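Local coordinates for carbohydrate binding module family 33 and 10 domain protein (Teredinibacter turnerae, PDB 6RW7) that is an AA10 lytic polysaccharide monooxygenase, a copper enzyme that probably binds cellulose and cleaves its chains oxidatively, present here as its catalytic domain, at residues His1-Glu5 with Glu193-Val199; His44-Phe48 with Thr74-Tyr80; Val99-Ser103 with Phe182-Gly186. One frame throughout, in Å; residues are numbered along the deposited sequence.

Contact 1: residues His1-Glu5 with Glu193-Val199. With CU1 (copper (I) ion), chain D; CU (copper (II) ion), chain C.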
loop_
_atom_site.group_PDB
_atom_site.type_symbol
_atom_site.label_atom_id
_atom_site.label_comp_id
_atom_site.label_asym_id
_atom_site.label_seq_id
_atom_site.Cartn_x
_atom_site.Cartn_y
_atom_site.Cartn_z
ATOM N N HIS A 1 -6.580 -7.130 8.816
ATOM C CA HIS A 1 -5.120 -7.158 8.607
ATOM C C HIS A 1 -4.822 -7.502 7.165
ATOM O O HIS A 1 -5.318 -8.535 6.675
ATOM C CB HIS A 1 -4.450 -8.166 9.538
ATOM C CG HIS A 1 -4.349 -7.604 10.902
ATOM N ND1 HIS A 1 -5.479 -7.236 11.621
ATOM C CD2 HIS A 1 -3.282 -7.259 11.636
ATOM C CE1 HIS A 1 -5.105 -6.700 12.775
ATOM N NE2 HIS A 1 -3.755 -6.718 12.819
ATOM N N GLY A 2 -4.099 -6.636 6.479
ATOM C CA GLY A 2 -3.896 -6.857 5.049
ATOM C C GLY A 2 -2.924 -5.906 4.411
ATOM O O GLY A 2 -2.417 -4.967 5.040
ATOM N N TYR A 3 -2.704 -6.175 3.143
ATOM C CA TYR A 3 -1.675 -5.494 2.320
ATOM C C TYR A 3 -2.007 -5.813 0.867
ATOM O O TYR A 3 -2.779 -6.752 0.610
ATOM C CB TYR A 3 -0.263 -5.977 2.702
ATOM C CG TYR A 3 -0.110 -7.471 2.594
ATOM C CD1 TYR A 3 -0.575 -8.297 3.593
ATOM C CD2 TYR A 3 0.394 -8.061 1.443
ATOM C CE1 TYR A 3 -0.567 -9.665 3.448
ATOM C CE2 TYR A 3 0.432 -9.442 1.296
ATOM C CZ TYR A 3 -0.039 -10.245 2.310
ATOM O OH TYR A 3 -0.009 -11.616 2.182
ATOM N N ILE A 4 -1.441 -5.075 -0.066
ATOM C CA ILE A 4 -1.684 -5.330 -1.493
ATOM C C ILE A 4 -0.731 -6.428 -1.972
ATOM O O ILE A 4 0.515 -6.275 -1.903
ATOM C CB ILE A 4 -1.629 -4.038 -2.316
ATOM C CG1 ILE A 4 -2.803 -3.137 -1.926
ATOM C CG2 ILE A 4 -1.606 -4.334 -3.813
ATOM C CD1 ILE A 4 -2.778 -1.795 -2.594
ATOM N N GLU A 5 -1.319 -7.476 -2.520
ATOM C CA GLU A 5 -0.591 -8.644 -3.059
ATOM C C GLU A 5 -0.232 -8.435 -4.529
ATOM O O GLU A 5 0.864 -8.867 -4.934
ATOM C CB GLU A 5 -1.461 -9.878 -2.856
ATOM C CG GLU A 5 -0.920 -11.135 -3.499
ATOM C CD GLU A 5 -1.707 -12.367 -3.093
ATOM O OE1 GLU A 5 -1.994 -12.525 -1.899
ATOM O OE2 GLU A 5 -2.026 -13.158 -3.987
ATOM N N GLU A 193 -11.080 0.893 11.646
ATOM C CA GLU A 193 -9.741 0.286 11.450
ATOM C C GLU A 193 -9.407 0.341 9.959
ATOM O O GLU A 193 -10.279 0.070 9.123
ATOM C CB GLU A 193 -9.734 -1.144 11.970
ATOM C CG GLU A 193 -8.376 -1.776 11.983
ATOM C CD GLU A 193 -8.373 -3.052 12.780
ATOM O OE1 GLU A 193 -8.704 -4.102 12.208
ATOM O OE2 GLU A 193 -8.159 -2.949 14.013
ATOM N N ARG A 194 -8.185 0.736 9.668
ATOM C CA ARG A 194 -7.738 1.055 8.289
ATOM C C ARG A 194 -6.321 0.524 8.113
ATOM O O ARG A 194 -5.501 0.692 9.025
ATOM C CB ARG A 194 -7.787 2.566 8.079
ATOM C CG ARG A 194 -7.461 3.038 6.666
ATOM C CD ARG A 194 -7.720 4.544 6.544
ATOM N NE ARG A 194 -9.158 4.764 6.686
ATOM C CZ ARG A 194 -10.044 4.838 5.695
ATOM N NH1 ARG A 194 -9.682 4.879 4.418
ATOM N NH2 ARG A 194 -11.332 4.869 5.988
ATOM N N PHE A 195 -6.052 -0.101 6.968
ATOM C CA PHE A 195 -4.729 -0.675 6.650
ATOM C C PHE A 195 -4.154 0.052 5.448
ATOM O O PHE A 195 -4.924 0.561 4.603
ATOM C CB PHE A 195 -4.845 -2.178 6.412
ATOM C CG PHE A 195 -5.288 -2.886 7.658
ATOM C CD1 PHE A 195 -6.635 -3.062 7.911
ATOM C CD2 PHE A 195 -4.356 -3.325 8.592
ATOM C CE1 PHE A 195 -7.042 -3.660 9.094
ATOM C CE2 PHE A 195 -4.767 -3.901 9.781
ATOM C CZ PHE A 195 -6.106 -4.056 10.025
ATOM N N PHE A 196 -2.838 0.181 5.441
ATOM C CA PHE A 196 -2.097 1.006 4.467
ATOM C C PHE A 196 -1.100 0.150 3.701
ATOM O O PHE A 196 -0.470 -0.699 4.274
ATOM C CB PHE A 196 -1.381 2.160 5.177
ATOM C CG PHE A 196 -2.314 3.005 5.993
ATOM C CD1 PHE A 196 -2.602 2.674 7.307
ATOM C CD2 PHE A 196 -2.953 4.088 5.420
ATOM C CE1 PHE A 196 -3.492 3.440 8.035
ATOM C CE2 PHE A 196 -3.844 4.858 6.154
ATOM C CZ PHE A 196 -4.113 4.519 7.460
ATOM N N SER A 197 -0.931 0.437 2.418
ATOM C CA SER A 197 -0.023 -0.356 1.565
ATOM C C SER A 197 0.509 0.518 0.436
ATOM O O SER A 197 -0.296 1.179 -0.246
ATOM C CB SER A 197 -0.735 -1.583 1.083
ATOM O OG SER A 197 0.146 -2.540 0.506
ATOM N N CYS A 198 1.829 0.568 0.280
ATOM C CA CYS A 198 2.506 1.277 -0.830
ATOM C C CYS A 198 2.982 0.290 -1.892
ATOM O O CYS A 198 3.508 -0.767 -1.536
ATOM C CB CYS A 198 3.703 2.066 -0.329
ATOM S SG CYS A 198 3.185 3.630 0.418
ATOM N N VAL A 199 2.850 0.668 -3.154
ATOM C CA VAL A 199 3.313 -0.141 -4.300
ATOM C C VAL A 199 4.303 0.697 -5.105
ATOM O O VAL A 199 3.931 1.797 -5.570
ATOM C CB VAL A 199 2.135 -0.588 -5.185
ATOM C CG1 VAL A 199 2.627 -1.591 -6.211
ATOM C CG2 VAL A 199 0.996 -1.173 -4.362
HETATM CU CU CU1 D . -7.259 -7.233 10.914
HETATM CU CU CU C . -3.394 -14.011 -1.195
HETATM O O HOH W 1 -4.578 -15.700 -0.473
HETATM O O HOH W 2 -7.334 -9.432 12.206
#

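Contact 2: residues His44-Phe48 with Thr74-Tyr80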
loop_
_atom_site.group_PDB
_atom_site.type_symbol
_atom_site.label_atom_id
_atom_site.label_comp_id
_atom_site.label_asym_id
_atom_site.label_seq_id
_atom_site.Cartn_x
_atom_site.Cartn_y
_atom_site.Cartn_z
ATOM N N HIS A 44 10.274 -6.854 13.040
ATOM C CA HIS A 44 9.157 -5.952 12.666
ATOM C C HIS A 44 8.540 -6.347 11.314
ATOM O O HIS A 44 7.317 -6.083 11.092
ATOM C CB HIS A 44 9.629 -4.502 12.651
ATOM C CG HIS A 44 9.943 -3.988 14.007
ATOM N ND1 HIS A 44 10.522 -2.761 14.207
ATOM C CD2 HIS A 44 9.732 -4.523 15.227
ATOM C CE1 HIS A 44 10.642 -2.554 15.509
ATOM N NE2 HIS A 44 10.152 -3.607 16.153
ATOM N N TRP A 45 9.341 -6.912 10.404
ATOM C CA TRP A 45 8.881 -7.246 9.028
ATOM C C TRP A 45 7.883 -8.405 9.073
ATOM O O TRP A 45 7.136 -8.606 8.112
ATOM C CB TRP A 45 10.059 -7.557 8.113
ATOM C CG TRP A 45 11.049 -6.450 7.984
ATOM C CD1 TRP A 45 12.158 -6.252 8.747
ATOM C CD2 TRP A 45 11.049 -5.408 6.987
ATOM N NE1 TRP A 45 12.818 -5.126 8.339
ATOM C CE2 TRP A 45 12.175 -4.600 7.249
ATOM C CE3 TRP A 45 10.215 -5.060 5.921
ATOM C CZ2 TRP A 45 12.502 -3.498 6.473
ATOM C CZ3 TRP A 45 10.554 -3.987 5.129
ATOM C CH2 TRP A 45 11.656 -3.183 5.432
ATOM N N TYR A 46 7.833 -9.145 10.174
ATOM C CA TYR A 46 6.820 -10.212 10.357
ATOM C C TYR A 46 5.427 -9.597 10.517
ATOM O O TYR A 46 4.440 -10.305 10.316
ATOM C CB TYR A 46 7.218 -11.155 11.493
ATOM C CG TYR A 46 8.354 -12.054 11.082
ATOM C CD1 TYR A 46 9.658 -11.583 10.990
ATOM C CD2 TYR A 46 8.109 -13.345 10.658
ATOM C CE1 TYR A 46 10.697 -12.396 10.549
ATOM C CE2 TYR A 46 9.134 -14.177 10.247
ATOM C CZ TYR A 46 10.433 -13.704 10.182
ATOM O OH TYR A 46 11.446 -14.533 9.761
ATOM N N ASN A 47 5.336 -8.314 10.861
ATOM C CA ASN A 47 4.046 -7.584 10.992
ATOM C C ASN A 47 3.706 -6.841 9.698
ATOM O O ASN A 47 3.098 -5.771 9.749
ATOM C CB ASN A 47 4.072 -6.639 12.203
ATOM C CG ASN A 47 3.227 -7.153 13.340
ATOM O OD1 ASN A 47 3.632 -7.064 14.510
ATOM N ND2 ASN A 47 2.080 -7.687 13.013
ATOM N N PHE A 48 4.014 -7.453 8.559
ATOM C CA PHE A 48 3.801 -6.818 7.245
ATOM C C PHE A 48 2.306 -6.613 6.995
ATOM O O PHE A 48 1.917 -5.796 6.150
ATOM C CB PHE A 48 4.398 -7.667 6.131
ATOM C CG PHE A 48 3.910 -9.080 6.009
ATOM C CD1 PHE A 48 2.819 -9.388 5.221
ATOM C CD2 PHE A 48 4.568 -10.118 6.640
ATOM C CE1 PHE A 48 2.409 -10.703 5.050
ATOM C CE2 PHE A 48 4.159 -11.429 6.467
ATOM C CZ PHE A 48 3.074 -11.719 5.687
ATOM N N THR A 74 1.386 0.061 14.936
ATOM C CA THR A 74 2.301 -1.079 15.255
ATOM C C THR A 74 3.718 -0.561 15.520
ATOM O O THR A 74 4.377 -1.019 16.497
ATOM C CB THR A 74 2.260 -2.136 14.142
ATOM O OG1 THR A 74 0.874 -2.440 13.942
ATOM C CG2 THR A 74 3.100 -3.358 14.454
ATOM N N TRP A 75 4.195 0.318 14.645
ATOM C CA TRP A 75 5.501 0.998 14.748
ATOM C C TRP A 75 5.400 2.316 13.991
ATOM O O TRP A 75 4.649 2.399 13.015
ATOM C CB TRP A 75 6.674 0.141 14.248
ATOM C CG TRP A 75 6.374 -1.185 13.621
ATOM C CD1 TRP A 75 6.835 -2.400 14.038
ATOM C CD2 TRP A 75 5.609 -1.432 12.434
ATOM N NE1 TRP A 75 6.434 -3.387 13.184
ATOM C CE2 TRP A 75 5.663 -2.828 12.200
ATOM C CE3 TRP A 75 4.863 -0.616 11.576
ATOM C CZ2 TRP A 75 5.017 -3.407 11.116
ATOM C CZ3 TRP A 75 4.208 -1.202 10.516
ATOM C CH2 TRP A 75 4.284 -2.579 10.291
ATOM N N ASN A 76 6.167 3.302 14.436
ATOM C CA ASN A 76 6.220 4.611 13.752
ATOM C C ASN A 76 7.634 5.132 13.935
ATOM O O ASN A 76 8.024 5.391 15.075
ATOM C CB ASN A 76 5.157 5.542 14.318
ATOM C CG ASN A 76 5.118 6.865 13.600
ATOM O OD1 ASN A 76 5.457 6.916 12.430
ATOM N ND2 ASN A 76 4.667 7.905 14.285
ATOM N N PRO A 77 8.478 5.229 12.894
ATOM C CA PRO A 77 8.129 4.891 11.512
ATOM C C PRO A 77 7.919 3.392 11.296
ATOM O O PRO A 77 8.369 2.577 12.100
ATOM C CB PRO A 77 9.339 5.396 10.693
ATOM C CG PRO A 77 10.481 5.417 11.666
ATOM C CD PRO A 77 9.863 5.720 13.014
ATOM N N ALA A 78 7.230 3.041 10.211
ATOM C CA ALA A 78 7.068 1.639 9.774
ATOM C C ALA A 78 8.343 1.187 9.065
ATOM O O ALA A 78 9.066 1.993 8.455
ATOM C CB ALA A 78 5.873 1.492 8.848
ATOM N N PRO A 79 8.603 -0.129 8.989
ATOM C CA PRO A 79 9.619 -0.639 8.067
ATOM C C PRO A 79 9.439 -0.049 6.658
ATOM O O PRO A 79 10.386 0.232 5.961
ATOM C CB PRO A 79 9.347 -2.150 8.100
ATOM C CG PRO A 79 8.837 -2.384 9.507
ATOM C CD PRO A 79 7.970 -1.186 9.802
ATOM N N TYR A 80 8.170 0.139 6.267
ATOM C CA TYR A 80 7.751 0.508 4.889
ATOM C C TYR A 80 7.971 1.991 4.620
ATOM O O TYR A 80 7.818 2.387 3.455
ATOM C CB TYR A 80 6.325 0.000 4.656
ATOM C CG TYR A 80 6.288 -1.488 4.908
ATOM C CD1 TYR A 80 6.953 -2.359 4.055
ATOM C CD2 TYR A 80 5.743 -2.003 6.071
ATOM C CE1 TYR A 80 7.043 -3.711 4.322
ATOM C CE2 TYR A 80 5.841 -3.351 6.358
ATOM C CZ TYR A 80 6.488 -4.206 5.487
ATOM O OH TYR A 80 6.582 -5.530 5.779
HETATM O O HOH W 3 6.327 -5.875 14.861
#

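Contact 3: residues Val99-Ser103 with Phe182-Gly186. With CU (copper (II) ion), chain C.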
loop_
_atom_site.group_PDB
_atom_site.type_symbol
_atom_site.label_atom_id
_atom_site.label_comp_id
_atom_site.label_asym_id
_atom_site.label_seq_id
_atom_site.Cartn_x
_atom_site.Cartn_y
_atom_site.Cartn_z
ATOM N N VAL A 99 -5.272 -6.167 -5.844
ATOM C CA VAL A 99 -5.682 -7.311 -4.996
ATOM C C VAL A 99 -5.153 -7.054 -3.591
ATOM O O VAL A 99 -3.898 -7.074 -3.383
ATOM C CB VAL A 99 -5.153 -8.630 -5.565
ATOM C CG1 VAL A 99 -5.595 -9.783 -4.684
ATOM C CG2 VAL A 99 -5.588 -8.853 -7.014
ATOM N N TRP A 100 -6.064 -6.821 -2.661
ATOM C CA TRP A 100 -5.715 -6.805 -1.221
ATOM C C TRP A 100 -5.783 -8.241 -0.722
ATOM O O TRP A 100 -6.852 -8.873 -0.852
ATOM C CB TRP A 100 -6.659 -5.925 -0.426
ATOM C CG TRP A 100 -6.378 -4.460 -0.526
ATOM C CD1 TRP A 100 -6.712 -3.588 -1.522
ATOM C CD2 TRP A 100 -5.647 -3.702 0.433
ATOM N NE1 TRP A 100 -6.263 -2.331 -1.222
ATOM C CE2 TRP A 100 -5.633 -2.365 -0.012
ATOM C CE3 TRP A 100 -5.044 -4.016 1.649
ATOM C CZ2 TRP A 100 -5.012 -1.352 0.718
ATOM C CZ3 TRP A 100 -4.426 -3.010 2.368
ATOM C CH2 TRP A 100 -4.396 -1.702 1.893
ATOM N N ASP A 101 -4.718 -8.717 -0.091
ATOM C CA ASP A 101 -4.775 -9.968 0.686
ATOM C C ASP A 101 -5.211 -9.613 2.096
ATOM O O ASP A 101 -4.522 -8.814 2.750
ATOM C CB ASP A 101 -3.442 -10.710 0.762
ATOM C CG ASP A 101 -3.616 -11.968 1.596
ATOM O OD1 ASP A 101 -3.578 -11.869 2.813
ATOM O OD2 ASP A 101 -3.900 -13.001 1.028
ATOM N N ILE A 102 -6.325 -10.166 2.544
ATOM C CA ILE A 102 -6.832 -9.919 3.923
ATOM C C ILE A 102 -6.900 -11.253 4.684
ATOM O O ILE A 102 -7.558 -11.307 5.713
ATOM C CB ILE A 102 -8.162 -9.121 3.888
ATOM C CG1 ILE A 102 -9.360 -9.933 3.376
ATOM C CG2 ILE A 102 -8.001 -7.831 3.089
ATOM C CD1 ILE A 102 -10.682 -9.231 3.629
ATOM N N SER A 103 -6.104 -12.238 4.270
ATOM C CA SER A 103 -6.125 -13.602 4.858
ATOM C C SER A 103 -5.803 -13.556 6.362
ATOM O O SER A 103 -6.404 -14.336 7.122
ATOM C CB SER A 103 -5.197 -14.525 4.133
ATOM O OG SER A 103 -3.864 -14.088 4.269
ATOM N N PHE A 182 -0.072 4.799 -3.090
ATOM C CA PHE A 182 -0.373 4.746 -1.644
ATOM C C PHE A 182 -1.853 4.368 -1.526
ATOM O O PHE A 182 -2.716 5.065 -2.087
ATOM C CB PHE A 182 -0.005 6.077 -0.972
ATOM C CG PHE A 182 -0.686 6.256 0.357
ATOM C CD1 PHE A 182 -0.170 5.634 1.473
ATOM C CD2 PHE A 182 -1.860 6.975 0.479
ATOM C CE1 PHE A 182 -0.796 5.736 2.697
ATOM C CE2 PHE A 182 -2.490 7.080 1.708
ATOM C CZ PHE A 182 -1.960 6.449 2.801
ATOM N N ALA A 183 -2.157 3.282 -0.823
ATOM C CA ALA A 183 -3.515 2.718 -0.793
ATOM C C ALA A 183 -3.969 2.443 0.633
ATOM O O ALA A 183 -3.161 2.092 1.503
ATOM C CB ALA A 183 -3.560 1.446 -1.599
ATOM N N GLU A 184 -5.276 2.528 0.809
ATOM C CA GLU A 184 -5.928 2.287 2.099
ATOM C C GLU A 184 -7.074 1.297 1.937
ATOM O O GLU A 184 -7.810 1.366 0.928
ATOM C CB GLU A 184 -6.514 3.582 2.661
ATOM C CG GLU A 184 -5.525 4.713 2.788
ATOM C CD GLU A 184 -6.120 6.003 3.324
ATOM O OE1 GLU A 184 -7.382 6.110 3.372
ATOM O OE2 GLU A 184 -5.321 6.886 3.688
ATOM N N TRP A 185 -7.241 0.467 2.960
ATOM C CA TRP A 185 -8.418 -0.417 3.095
ATOM C C TRP A 185 -9.091 -0.021 4.402
ATOM O O TRP A 185 -8.483 -0.241 5.452
ATOM C CB TRP A 185 -8.015 -1.889 3.016
ATOM C CG TRP A 185 -9.044 -2.838 3.536
ATOM C CD1 TRP A 185 -10.394 -2.795 3.344
ATOM C CD2 TRP A 185 -8.771 -3.992 4.345
ATOM N NE1 TRP A 185 -10.987 -3.829 4.008
ATOM C CE2 TRP A 185 -10.021 -4.571 4.636
ATOM C CE3 TRP A 185 -7.605 -4.576 4.860
ATOM C CZ2 TRP A 185 -10.135 -5.704 5.432
ATOM C CZ3 TRP A 185 -7.726 -5.706 5.637
ATOM C CH2 TRP A 185 -8.977 -6.246 5.933
ATOM N N GLY A 186 -10.273 0.576 4.322
ATOM C CA GLY A 186 -10.949 1.086 5.523
ATOM C C GLY A 186 -12.180 0.283 5.863
ATOM O O GLY A 186 -13.048 0.057 4.982
HETATM CU CU CU C . -3.394 -14.011 -1.195
HETATM O O HOH W 4 -6.997 0.391 -1.491
HETATM O O HOH W 1 -4.578 -15.700 -0.473
#

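Contact 1: residues His1-Glu5 with Glu193-Val199
The phenyl ring of Phe195 carries the start of the chain on one face: His1 CA sits over it, 3.7 Å from the ring centroid, and Gly2 N lies above the rim of the same face. In turn, the imidazole of His1 has Phe195 CE2 over the centre of one of its faces. The two rings meet obliquely, planes at 51°, so neither stacks flat on the other. Phe195 CG stands anti to the carbonyl carbon (chi1 -64°), which tilts the ring back toward Glu193 and brings CZ to 3.3 Å from His1 N.

Two nitrogens of His1 bind the copper(I) ion, the terminal N at 2.2 Å and ND1 at 1.9 Å; with NE2 of His107 they form the histidine brace that defines these monooxygenases. Water 2 is a longer, fourth ligand at 2.5 Å. Phe195 CZ lies 3.5 Å from this copper, placing an apolar carbon beside the metal, consistent with a restricted approach on that side. With Phe195 cut back to an alanine, a gap is likely to open under the amino terminus and leave His1 freer to shift. Glu193, its carboxylate held by Arg187 and His54, lies near the brace, but in this model OE1 stays 3.7 Å from the ion, not a ligand distance.

Farther along, Ser197 OG, anti to its own backbone N, accepts a nearly straight bond from Ile4 N, 3.0 Å and 168°, and also bonds Gln11. Past it, Ile4 CG2 meets Val199 CG2. Beyond the contact proper, Glu5 OE1 binds the copper(II) ion, a second site shared with Asp101 and His165.

Chemically, then, a copper held by three nitrogens and a more distant water rests against a buried hydrocarbon ring, while a serine hydroxyl occupies a backbone N-H of strand 3-6 that faces strand 193-202.

Contact 2: residues His44-Phe48 with Thr74-Tyr80
In the long loop region between helix 29-37 and strand 89-90, which flanks the core sheets, the 3-10 segment that takes in His44-Tyr46 packs against Thr74-Tyr80 through a run of aromatic side chains. Pro79 CB stands almost squarely over the six-membered ring of Trp45, 3.5 Å from its centroid and 4° off the normal, a CH-pi contact. The same indole turns its edge to the face of Tyr80 in an offset T-shaped pair, planes at 85°, with Trp45 CZ3 3.6 Å from Tyr80 CE1. Phe32 of helix 29-37 also pairs edge-to-face with Trp45.

This cluster belongs to the long, mostly loop region between strands 3-6 and 96-101, which probably corresponds to the L2 region of AA10 enzymes, and it lies on the His1 side of the molecule: the side chain of Asn47 is about 6 Å from that of His1. Tyr80 reaches helix 10-17, where its hydroxyl bonds Cys14 O; on the way Tyr80 OH passes 3.1 Å from Phe48 CB.

Trp75 is wedged between neighbours. Its CG is nearly eclipsed with the backbone N (chi1 5°), which sets the indole between Thr74 CG2 on one face and Pro79 CD on the opposite one, while Asn47 O comes to its edge, near the plane, 3.3 Å from CZ2. Its CD1 rises over one face of the His44 imidazole, the rings meeting obliquely. His44 CB approaches Trp75 NE1 at 3.4 Å, and His44 ND1 is bonded to Tyr35. Water 3 joins the segments where no direct hydrogen bond does: it donates to Asn47 OD1 and accepts a weak bond from Trp75 NE1, each at 3.0 Å.

Contact 3: residues Val99-Ser103 with Phe182-Gly186
Trp185 leaves its strand with CB over the six-membered ring of Trp100, 3.6 Å from the centroid and almost on the normal, a CH-pi contact. From there CG lies anti to the backbone N (chi1 163°), carrying the indole away from Ala183 and toward Ile102. CE3 still grazes Trp100, 4.1 Å from its CE3, and the two indoles form an edge-to-face pair, the edge of Trp185 directed at the face of Trp100 with planes at 55°. On the five-membered side, NE1 bonds Thr111 OG1. At the far end Ile102 CG2 rests over the benzo ring, 3.3 Å from Trp185 CZ3, and Ile102 CD1 reaches CZ2, so the branched side chain lies across that end of the indole.

Trp100 in turn pushes its CZ2 against the other strand, 3.9 Å from Ala183 CB and close to the peptide joining Glu184 to Trp185. Water 4 makes a polar bridge between the segments: Trp100 NE1 donates to it at 2.8 Å, and it donates to Glu184 O. Asp101, next along, points away from this packing. Its OD2 binds the copper(II) ion, a rather long 2.5 Å, while OD1 accepts from Ser103 N above the carboxylate plane, making an Asx turn, and from Ser103 OG on the syn side.

Strands 96-101 and 178-187 belong to different sheets, and their short segments run 58° apart with axes 9.8 Å from each other; aromatic side chains packed between the two sheets form part of the hydrophobic core of the beta-sandwich found in AA10 enzymes.

In the fold
From the amino terminus the chain enters strand 3-6 within residues 1-5, and contact 1 does not close until the chain returns as strand 193-202, so it spans nearly the whole domain. Within that large loop contact 2 closes first, a short circuit joining two loop segments on either side of strand 52-54. Contact 3 follows in series, from strand 96-101 to strand 178-187; none cross. Contacts 1 and 3 join the same two sheets, since strands 3-6 and 96-101 are neighbours in one and 178-187 and 193-202 in the other, and Ile4 packs on both Trp100 and Ala183. Contact 2 meets contact 1 where Phe48 packs against Tyr3.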